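Local atomic coordinates of carboxylesterase (PDB entry 5GMX), a protein that hydrolyses carboxylic ester bonds as a family VIII carboxylesterase of the beta-lactamase fold and also acts on oxyimino cephalosporins. Residues Ala97-Glu102 with Gly170-Arg175; Arg322-Asn327 with Asp337-Ser342. All coordinates share one frame; numbering follows the deposited sequence.

Interaction 1. Residues Ala97-Glu102 with Gly170-Arg175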
loop_
_atom_site.group_PDB
_atom_site.type_symbol
_atom_site.label_atom_id
_atom_site.label_comp_id
_atom_site.label_asym_id
_atom_site.label_seq_id
_atom_site.Cartn_x
_atom_site.Cartn_y
_atom_site.Cartn_z
ATOM N N ALA A 97 -10.372 18.464 -10.605
ATOM C CA ALA A 97 -11.639 19.188 -10.486
ATOM C C ALA A 97 -12.647 18.806 -11.571
ATOM O O ALA A 97 -13.842 19.050 -11.416
ATOM C CB ALA A 97 -11.392 20.706 -10.503
ATOM N N ASP A 98 -12.178 18.195 -12.655
ATOM C CA ASP A 98 -13.091 17.652 -13.665
ATOM C C ASP A 98 -14.006 16.585 -13.062
ATOM O O ASP A 98 -15.166 16.461 -13.447
ATOM C CB ASP A 98 -12.310 17.056 -14.841
ATOM C CG ASP A 98 -11.732 18.119 -15.760
ATOM O OD1 ASP A 98 -11.863 19.322 -15.435
ATOM O OD2 ASP A 98 -11.139 17.751 -16.805
ATOM N N TYR A 99 -13.475 15.824 -12.111
ATOM C CA TYR A 99 -14.222 14.743 -11.472
ATOM C C TYR A 99 -14.720 15.119 -10.079
ATOM O O TYR A 99 -15.675 14.533 -9.566
ATOM C CB TYR A 99 -13.361 13.491 -11.366
ATOM C CG TYR A 99 -12.645 13.117 -12.636
ATOM C CD1 TYR A 99 -13.344 12.617 -13.726
ATOM C CD2 TYR A 99 -11.259 13.204 -12.724
ATOM C CE1 TYR A 99 -12.688 12.259 -14.894
ATOM C CE2 TYR A 99 -10.591 12.837 -13.887
ATOM C CZ TYR A 99 -11.313 12.360 -14.964
ATOM O OH TYR A 99 -10.664 11.989 -16.120
ATOM N N TRP A 100 -14.035 16.081 -9.469
ATOM C CA TRP A 100 -14.231 16.450 -8.070
ATOM C C TRP A 100 -14.192 17.974 -8.004
ATOM O O TRP A 100 -13.163 18.562 -7.685
ATOM C CB TRP A 100 -13.144 15.813 -7.200
ATOM C CG TRP A 100 -13.217 16.071 -5.715
ATOM C CD1 TRP A 100 -14.195 16.740 -5.031
ATOM C CD2 TRP A 100 -12.262 15.645 -4.734
ATOM N NE1 TRP A 100 -13.901 16.761 -3.690
ATOM C CE2 TRP A 100 -12.722 16.092 -3.480
ATOM C CE3 TRP A 100 -11.059 14.929 -4.796
ATOM C CZ2 TRP A 100 -12.022 15.851 -2.298
ATOM C CZ3 TRP A 100 -10.363 14.689 -3.619
ATOM C CH2 TRP A 100 -10.849 15.151 -2.386
ATOM N N PRO A 101 -15.312 18.617 -8.361
ATOM C CA PRO A 101 -15.385 20.071 -8.595
ATOM C C PRO A 101 -14.949 20.896 -7.398
ATOM O O PRO A 101 -14.222 21.879 -7.565
ATOM C CB PRO A 101 -16.871 20.308 -8.894
ATOM C CG PRO A 101 -17.384 18.976 -9.365
ATOM C CD PRO A 101 -16.605 17.949 -8.581
ATOM N N GLU A 102 -15.369 20.484 -6.205
ATOM C CA GLU A 102 -15.012 21.191 -4.977
ATOM C C GLU A 102 -13.503 21.271 -4.769
ATOM O O GLU A 102 -13.008 22.149 -4.055
ATOM C CB GLU A 102 -15.648 20.518 -3.754
ATOM C CG GLU A 102 -17.161 20.395 -3.800
ATOM C CD GLU A 102 -17.646 19.045 -4.337
ATOM O OE1 GLU A 102 -17.011 18.479 -5.258
ATOM O OE2 GLU A 102 -18.676 18.556 -3.826
ATOM N N GLY A 170 -8.809 7.938 -3.311
ATOM C CA GLY A 170 -10.052 7.205 -3.178
ATOM C C GLY A 170 -11.267 8.026 -3.559
ATOM O O GLY A 170 -12.219 7.498 -4.123
ATOM N N GLU A 171 -11.247 9.316 -3.243
ATOM C CA GLU A 171 -12.388 10.161 -3.551
ATOM C C GLU A 171 -12.468 10.395 -5.050
ATOM O O GLU A 171 -13.567 10.479 -5.610
ATOM C CB GLU A 171 -12.331 11.487 -2.794
ATOM C CG GLU A 171 -13.539 12.397 -3.030
ATOM C CD GLU A 171 -14.883 11.790 -2.601
ATOM O OE1 GLU A 171 -14.914 10.690 -2.003
ATOM O OE2 GLU A 171 -15.925 12.425 -2.871
ATOM N N VAL A 172 -11.320 10.486 -5.714
ATOM C CA VAL A 172 -11.386 10.534 -7.177
ATOM C C VAL A 172 -12.050 9.260 -7.728
ATOM O O VAL A 172 -12.998 9.314 -8.564
ATOM C CB VAL A 172 -9.994 10.705 -7.798
ATOM C CG1 VAL A 172 -10.056 10.562 -9.315
ATOM C CG2 VAL A 172 -9.426 12.060 -7.415
ATOM N N ALA A 173 -11.580 8.124 -7.206
ATOM C CA ALA A 173 -12.136 6.824 -7.586
ATOM C C ALA A 173 -13.648 6.737 -7.378
ATOM O O ALA A 173 -14.364 6.214 -8.233
ATOM C CB ALA A 173 -11.440 5.711 -6.806
ATOM N N ARG A 174 -14.119 7.249 -6.245
ATOM C CA ARG A 174 -15.530 7.212 -5.900
ATOM C C ARG A 174 -16.323 8.137 -6.798
ATOM O O ARG A 174 -17.446 7.814 -7.176
ATOM C CB ARG A 174 -15.752 7.603 -4.434
ATOM C CG ARG A 174 -15.227 6.612 -3.418
ATOM C CD ARG A 174 -15.605 7.018 -1.995
ATOM N NE ARG A 174 -17.046 6.961 -1.751
ATOM C CZ ARG A 174 -17.812 8.024 -1.514
ATOM N NH1 ARG A 174 -17.279 9.238 -1.485
ATOM N NH2 ARG A 174 -19.117 7.875 -1.299
ATOM N N ARG A 175 -15.746 9.290 -7.131
ATOM C CA ARG A 175 -16.467 10.259 -7.955
ATOM C C ARG A 175 -16.700 9.749 -9.366
ATOM O O ARG A 175 -17.777 9.979 -9.927
ATOM C CB ARG A 175 -15.737 11.603 -8.034
ATOM C CG ARG A 175 -15.662 12.377 -6.733
ATOM C CD ARG A 175 -17.010 12.887 -6.279
ATOM N NE ARG A 175 -16.903 13.547 -4.977
ATOM C CZ ARG A 175 -17.266 14.803 -4.741
ATOM N NH1 ARG A 175 -17.786 15.543 -5.718
ATOM N NH2 ARG A 175 -17.129 15.313 -3.524
HETATM O O HOH W 1 -18.675 14.853 -8.317
#
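Arg175 reaches from the last turn of helix 165-175 to segment 97-102, where Tyr99, Trp100 and Glu102 receive successive parts of its side chain. Its CB lies 3.3 Å from Tyr99 O. The chain then bends at chi2 (-68°), which lays the guanidinium across Trp100, with the indole CD1 beneath the rim of its face and the two planes 40° apart. Trp100 itself has CG turned away from its backbone N (chi1 -179°), and this sends the indole toward the helix. Glu171 CG sits squarely over the six-membered ring of Trp100, 3.6 Å from the centroid, a CH-pi contact. Val172 CG2 approaches the edge of the same indole at CE3, 4.2 Å away. The contact belongs to the helical part of the beta-lactamase fold, and helix 138-146 adds Cys142 and Ala146 against Trp100. Glu102, Glu171, Arg174 and Arg175 form a salt-bridge network. Arg175 NE gives a nearly straight bond of 2.6 Å to Glu171 OE2, in the guanidinium plane, while NH2 adds a weak one to the same oxygen. Arg175 NH1 meets the syn lone pair of Glu102 OE1 at 3.1 Å, tilted out of the guanidinium plane, the carboxylate standing steeply to it. A water accepts from the same NH1 and donates to Tyr99 O, so that the arginine is tied to the backbone of Tyr99 as well. The Glu171 carboxylate lies between two arginines: Arg174 NH1 takes the syn lone pair of OE1 at 2.8 Å, and Trp138 NE1 also bonds to that oxygen. The Tyr99 ring touches Val172 CG1 lightly through CD2, its hydroxyl being bonded to Asp91 N.

Interaction 2. Residues Arg322-Asn327 with Asp337-Ser342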
loop_
_atom_site.group_PDB
_atom_site.type_symbol
_atom_site.label_atom_id
_atom_site.label_comp_id
_atom_site.label_asym_id
_atom_site.label_seq_id
_atom_site.Cartn_x
_atom_site.Cartn_y
_atom_site.Cartn_z
ATOM N N ARG A 322 2.427 7.266 -10.592
ATOM C CA ARG A 322 1.055 7.603 -10.231
ATOM C C ARG A 322 0.567 6.740 -9.070
ATOM O O ARG A 322 -0.364 5.950 -9.214
ATOM C CB ARG A 322 0.120 7.459 -11.431
ATOM C CG ARG A 322 0.270 8.565 -12.474
ATOM C CD ARG A 322 1.233 8.194 -13.579
ATOM N NE ARG A 322 1.353 9.296 -14.522
ATOM C CZ ARG A 322 0.764 9.334 -15.708
ATOM N NH1 ARG A 322 0.037 8.304 -16.121
ATOM N NH2 ARG A 322 0.924 10.393 -16.494
ATOM N N GLY A 323 1.220 6.884 -7.923
ATOM C CA GLY A 323 0.797 6.206 -6.715
ATOM C C GLY A 323 1.793 5.208 -6.164
ATOM O O GLY A 323 1.755 4.884 -4.981
ATOM N N PHE A 324 2.673 4.699 -7.020
ATOM C CA PHE A 324 3.637 3.683 -6.596
ATOM C C PHE A 324 5.034 4.246 -6.443
ATOM O O PHE A 324 5.435 5.132 -7.185
ATOM C CB PHE A 324 3.678 2.525 -7.596
ATOM C CG PHE A 324 2.391 1.766 -7.704
ATOM C CD1 PHE A 324 2.129 0.701 -6.851
ATOM C CD2 PHE A 324 1.447 2.112 -8.661
ATOM C CE1 PHE A 324 0.952 -0.020 -6.956
ATOM C CE2 PHE A 324 0.261 1.403 -8.772
ATOM C CZ PHE A 324 0.014 0.333 -7.917
ATOM N N ILE A 325 5.768 3.712 -5.477
ATOM C CA ILE A 325 7.198 3.945 -5.380
ATOM C C ILE A 325 7.907 3.194 -6.500
ATOM O O ILE A 325 7.711 1.991 -6.669
ATOM C CB ILE A 325 7.762 3.466 -4.030
ATOM C CG1 ILE A 325 7.129 4.245 -2.870
ATOM C CG2 ILE A 325 9.280 3.594 -4.010
ATOM C CD1 ILE A 325 7.532 3.702 -1.501
ATOM N N LEU A 326 8.712 3.902 -7.274
ATOM C CA LEU A 326 9.530 3.256 -8.291
ATOM C C LEU A 326 10.888 2.925 -7.689
ATOM O O LEU A 326 11.363 3.614 -6.782
ATOM C CB LEU A 326 9.677 4.138 -9.532
ATOM C CG LEU A 326 8.391 4.436 -10.311
ATOM C CD1 LEU A 326 8.685 5.265 -11.568
ATOM C CD2 LEU A 326 7.669 3.163 -10.681
ATOM N N ASN A 327 11.488 1.851 -8.185
ATOM C CA ASN A 327 12.698 1.299 -7.609
ATOM C C ASN A 327 13.852 2.293 -7.605
ATOM O O ASN A 327 14.030 3.082 -8.533
ATOM C CB ASN A 327 13.092 0.025 -8.359
ATOM C CG ASN A 327 13.956 -0.898 -7.526
ATOM O OD1 ASN A 327 14.243 -0.617 -6.361
ATOM N ND2 ASN A 327 14.342 -2.021 -8.105
ATOM N N ASP A 337 13.133 -0.856 -12.896
ATOM C CA ASP A 337 11.775 -0.353 -13.097
ATOM C C ASP A 337 10.705 -1.112 -12.292
ATOM O O ASP A 337 9.512 -1.027 -12.593
ATOM C CB ASP A 337 11.430 -0.377 -14.584
ATOM C CG ASP A 337 12.245 0.630 -15.378
ATOM O OD1 ASP A 337 12.695 1.635 -14.776
ATOM O OD2 ASP A 337 12.426 0.425 -16.600
ATOM N N ALA A 338 11.140 -1.841 -11.271
ATOM C CA ALA A 338 10.226 -2.466 -10.330
ATOM C C ALA A 338 9.414 -1.400 -9.596
ATOM O O ALA A 338 9.883 -0.271 -9.399
ATOM C CB ALA A 338 10.992 -3.332 -9.341
ATOM N N PHE A 339 8.179 -1.728 -9.226
ATOM C CA PHE A 339 7.357 -0.724 -8.528
ATOM C C PHE A 339 6.578 -1.374 -7.398
ATOM O O PHE A 339 6.238 -2.556 -7.469
ATOM C CB PHE A 339 6.394 -0.028 -9.501
ATOM C CG PHE A 339 5.394 -0.958 -10.123
ATOM C CD1 PHE A 339 5.709 -1.667 -11.277
ATOM C CD2 PHE A 339 4.139 -1.134 -9.551
ATOM C CE1 PHE A 339 4.788 -2.532 -11.846
ATOM C CE2 PHE A 339 3.213 -1.995 -10.119
ATOM C CZ PHE A 339 3.539 -2.699 -11.268
ATOM N N GLY A 340 6.275 -0.611 -6.364
ATOM C CA GLY A 340 5.490 -1.146 -5.276
ATOM C C GLY A 340 5.263 -0.114 -4.202
ATOM O O GLY A 340 5.267 1.079 -4.472
ATOM N N HIS A 341 5.032 -0.585 -2.985
ATOM C CA HIS A 341 4.920 0.307 -1.849
ATOM C C HIS A 341 5.244 -0.435 -0.567
ATOM O O HIS A 341 4.967 -1.626 -0.431
ATOM C CB HIS A 341 3.523 0.928 -1.756
ATOM C CG HIS A 341 3.548 2.381 -1.396
ATOM N ND1 HIS A 341 3.886 2.828 -0.139
ATOM C CD2 HIS A 341 3.298 3.486 -2.136
ATOM C CE1 HIS A 341 3.838 4.149 -0.116
ATOM N NE2 HIS A 341 3.480 4.573 -1.315
ATOM N N SER A 342 5.857 0.286 0.360
ATOM C CA SER A 342 6.242 -0.278 1.636
ATOM C C SER A 342 5.457 0.376 2.755
ATOM O O SER A 342 4.864 1.439 2.573
ATOM C CB SER A 342 7.741 -0.099 1.860
ATOM O OG SER A 342 8.467 -0.608 0.760
HETATM O O HOH W 2 1.916 6.512 -2.658
#
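Ile325 and Gly340 form the hydrogen-bonded pair of a short antiparallel ladder, each giving its N-H to the other's carbonyl. Ile325 N reaches Gly340 O at 2.9 Å. The return bond from Gly340 N to Ile325 O is straighter, 160° at the hydrogen, and Ile325 O also receives a CA-H...O contact from Phe339. Two residues on, Asn327 N donates to Ala338 O at 2.9 Å. The Asn327 amide is satisfied by the intervening loop: OD1 accepts from Tyr332 N, and ND2 donates to the carbonyls of Gly333 and Asn335. Between these bonds Leu326 and Phe339 make the non-hydrogen-bonded pair, Leu326 CD2 resting 3.6 Å from Phe339 CB. Phe339 has CG between its backbone N and carbonyl carbon (chi1 63°), and its ring turns an edge to the face of Phe324, a T-shaped stack with centroids 5.2 Å apart and planes at 75°. Ile325 CD1 lies over the centre of the His341 ring, a CH-pi contact 4.0 Å from the centroid. The imidazole is held at both nitrogens: ND1 donates in the ring plane to Ser342 O at 3.2 Å, and NE2 shares a water with Gly323 O, each 2.8 Å from it. Ser342 OG bonds to Tyr332 OH. On its other side strand 339-342 pairs with strand 348-352, through Phe339 with Ala351 and His341 with Gly349. His341 touches Lys74 and Tyr160 and lies about 6 Å from the bound phenylmethanesulfonic acid, in a place consistent with the K(T/S)G-type motif that, in serine beta-lactamases and their relatives, sits on the strand beside the SxxK serine and lysine.

The two contacts do not touch, their nearest atoms being about 10 Å apart, and they join different elements: interaction 1 packs the end of helix 165-175 on segment 97-102, whereas interaction 2 pairs an edge strand of the antiparallel sheet with its neighbour. Interaction 1 is partly buried, toward the periphery, and relies on side-chain charges around a buried indole. Interaction 2 is wholly buried near the middle of the chain, where backbone bonds and apolar or aromatic packing replace ion pairs, and it borders the ligand pocket. Helix 72-86 lies near both, meeting Ala173 of 170-175 and Phe324 and His341 of interaction 2.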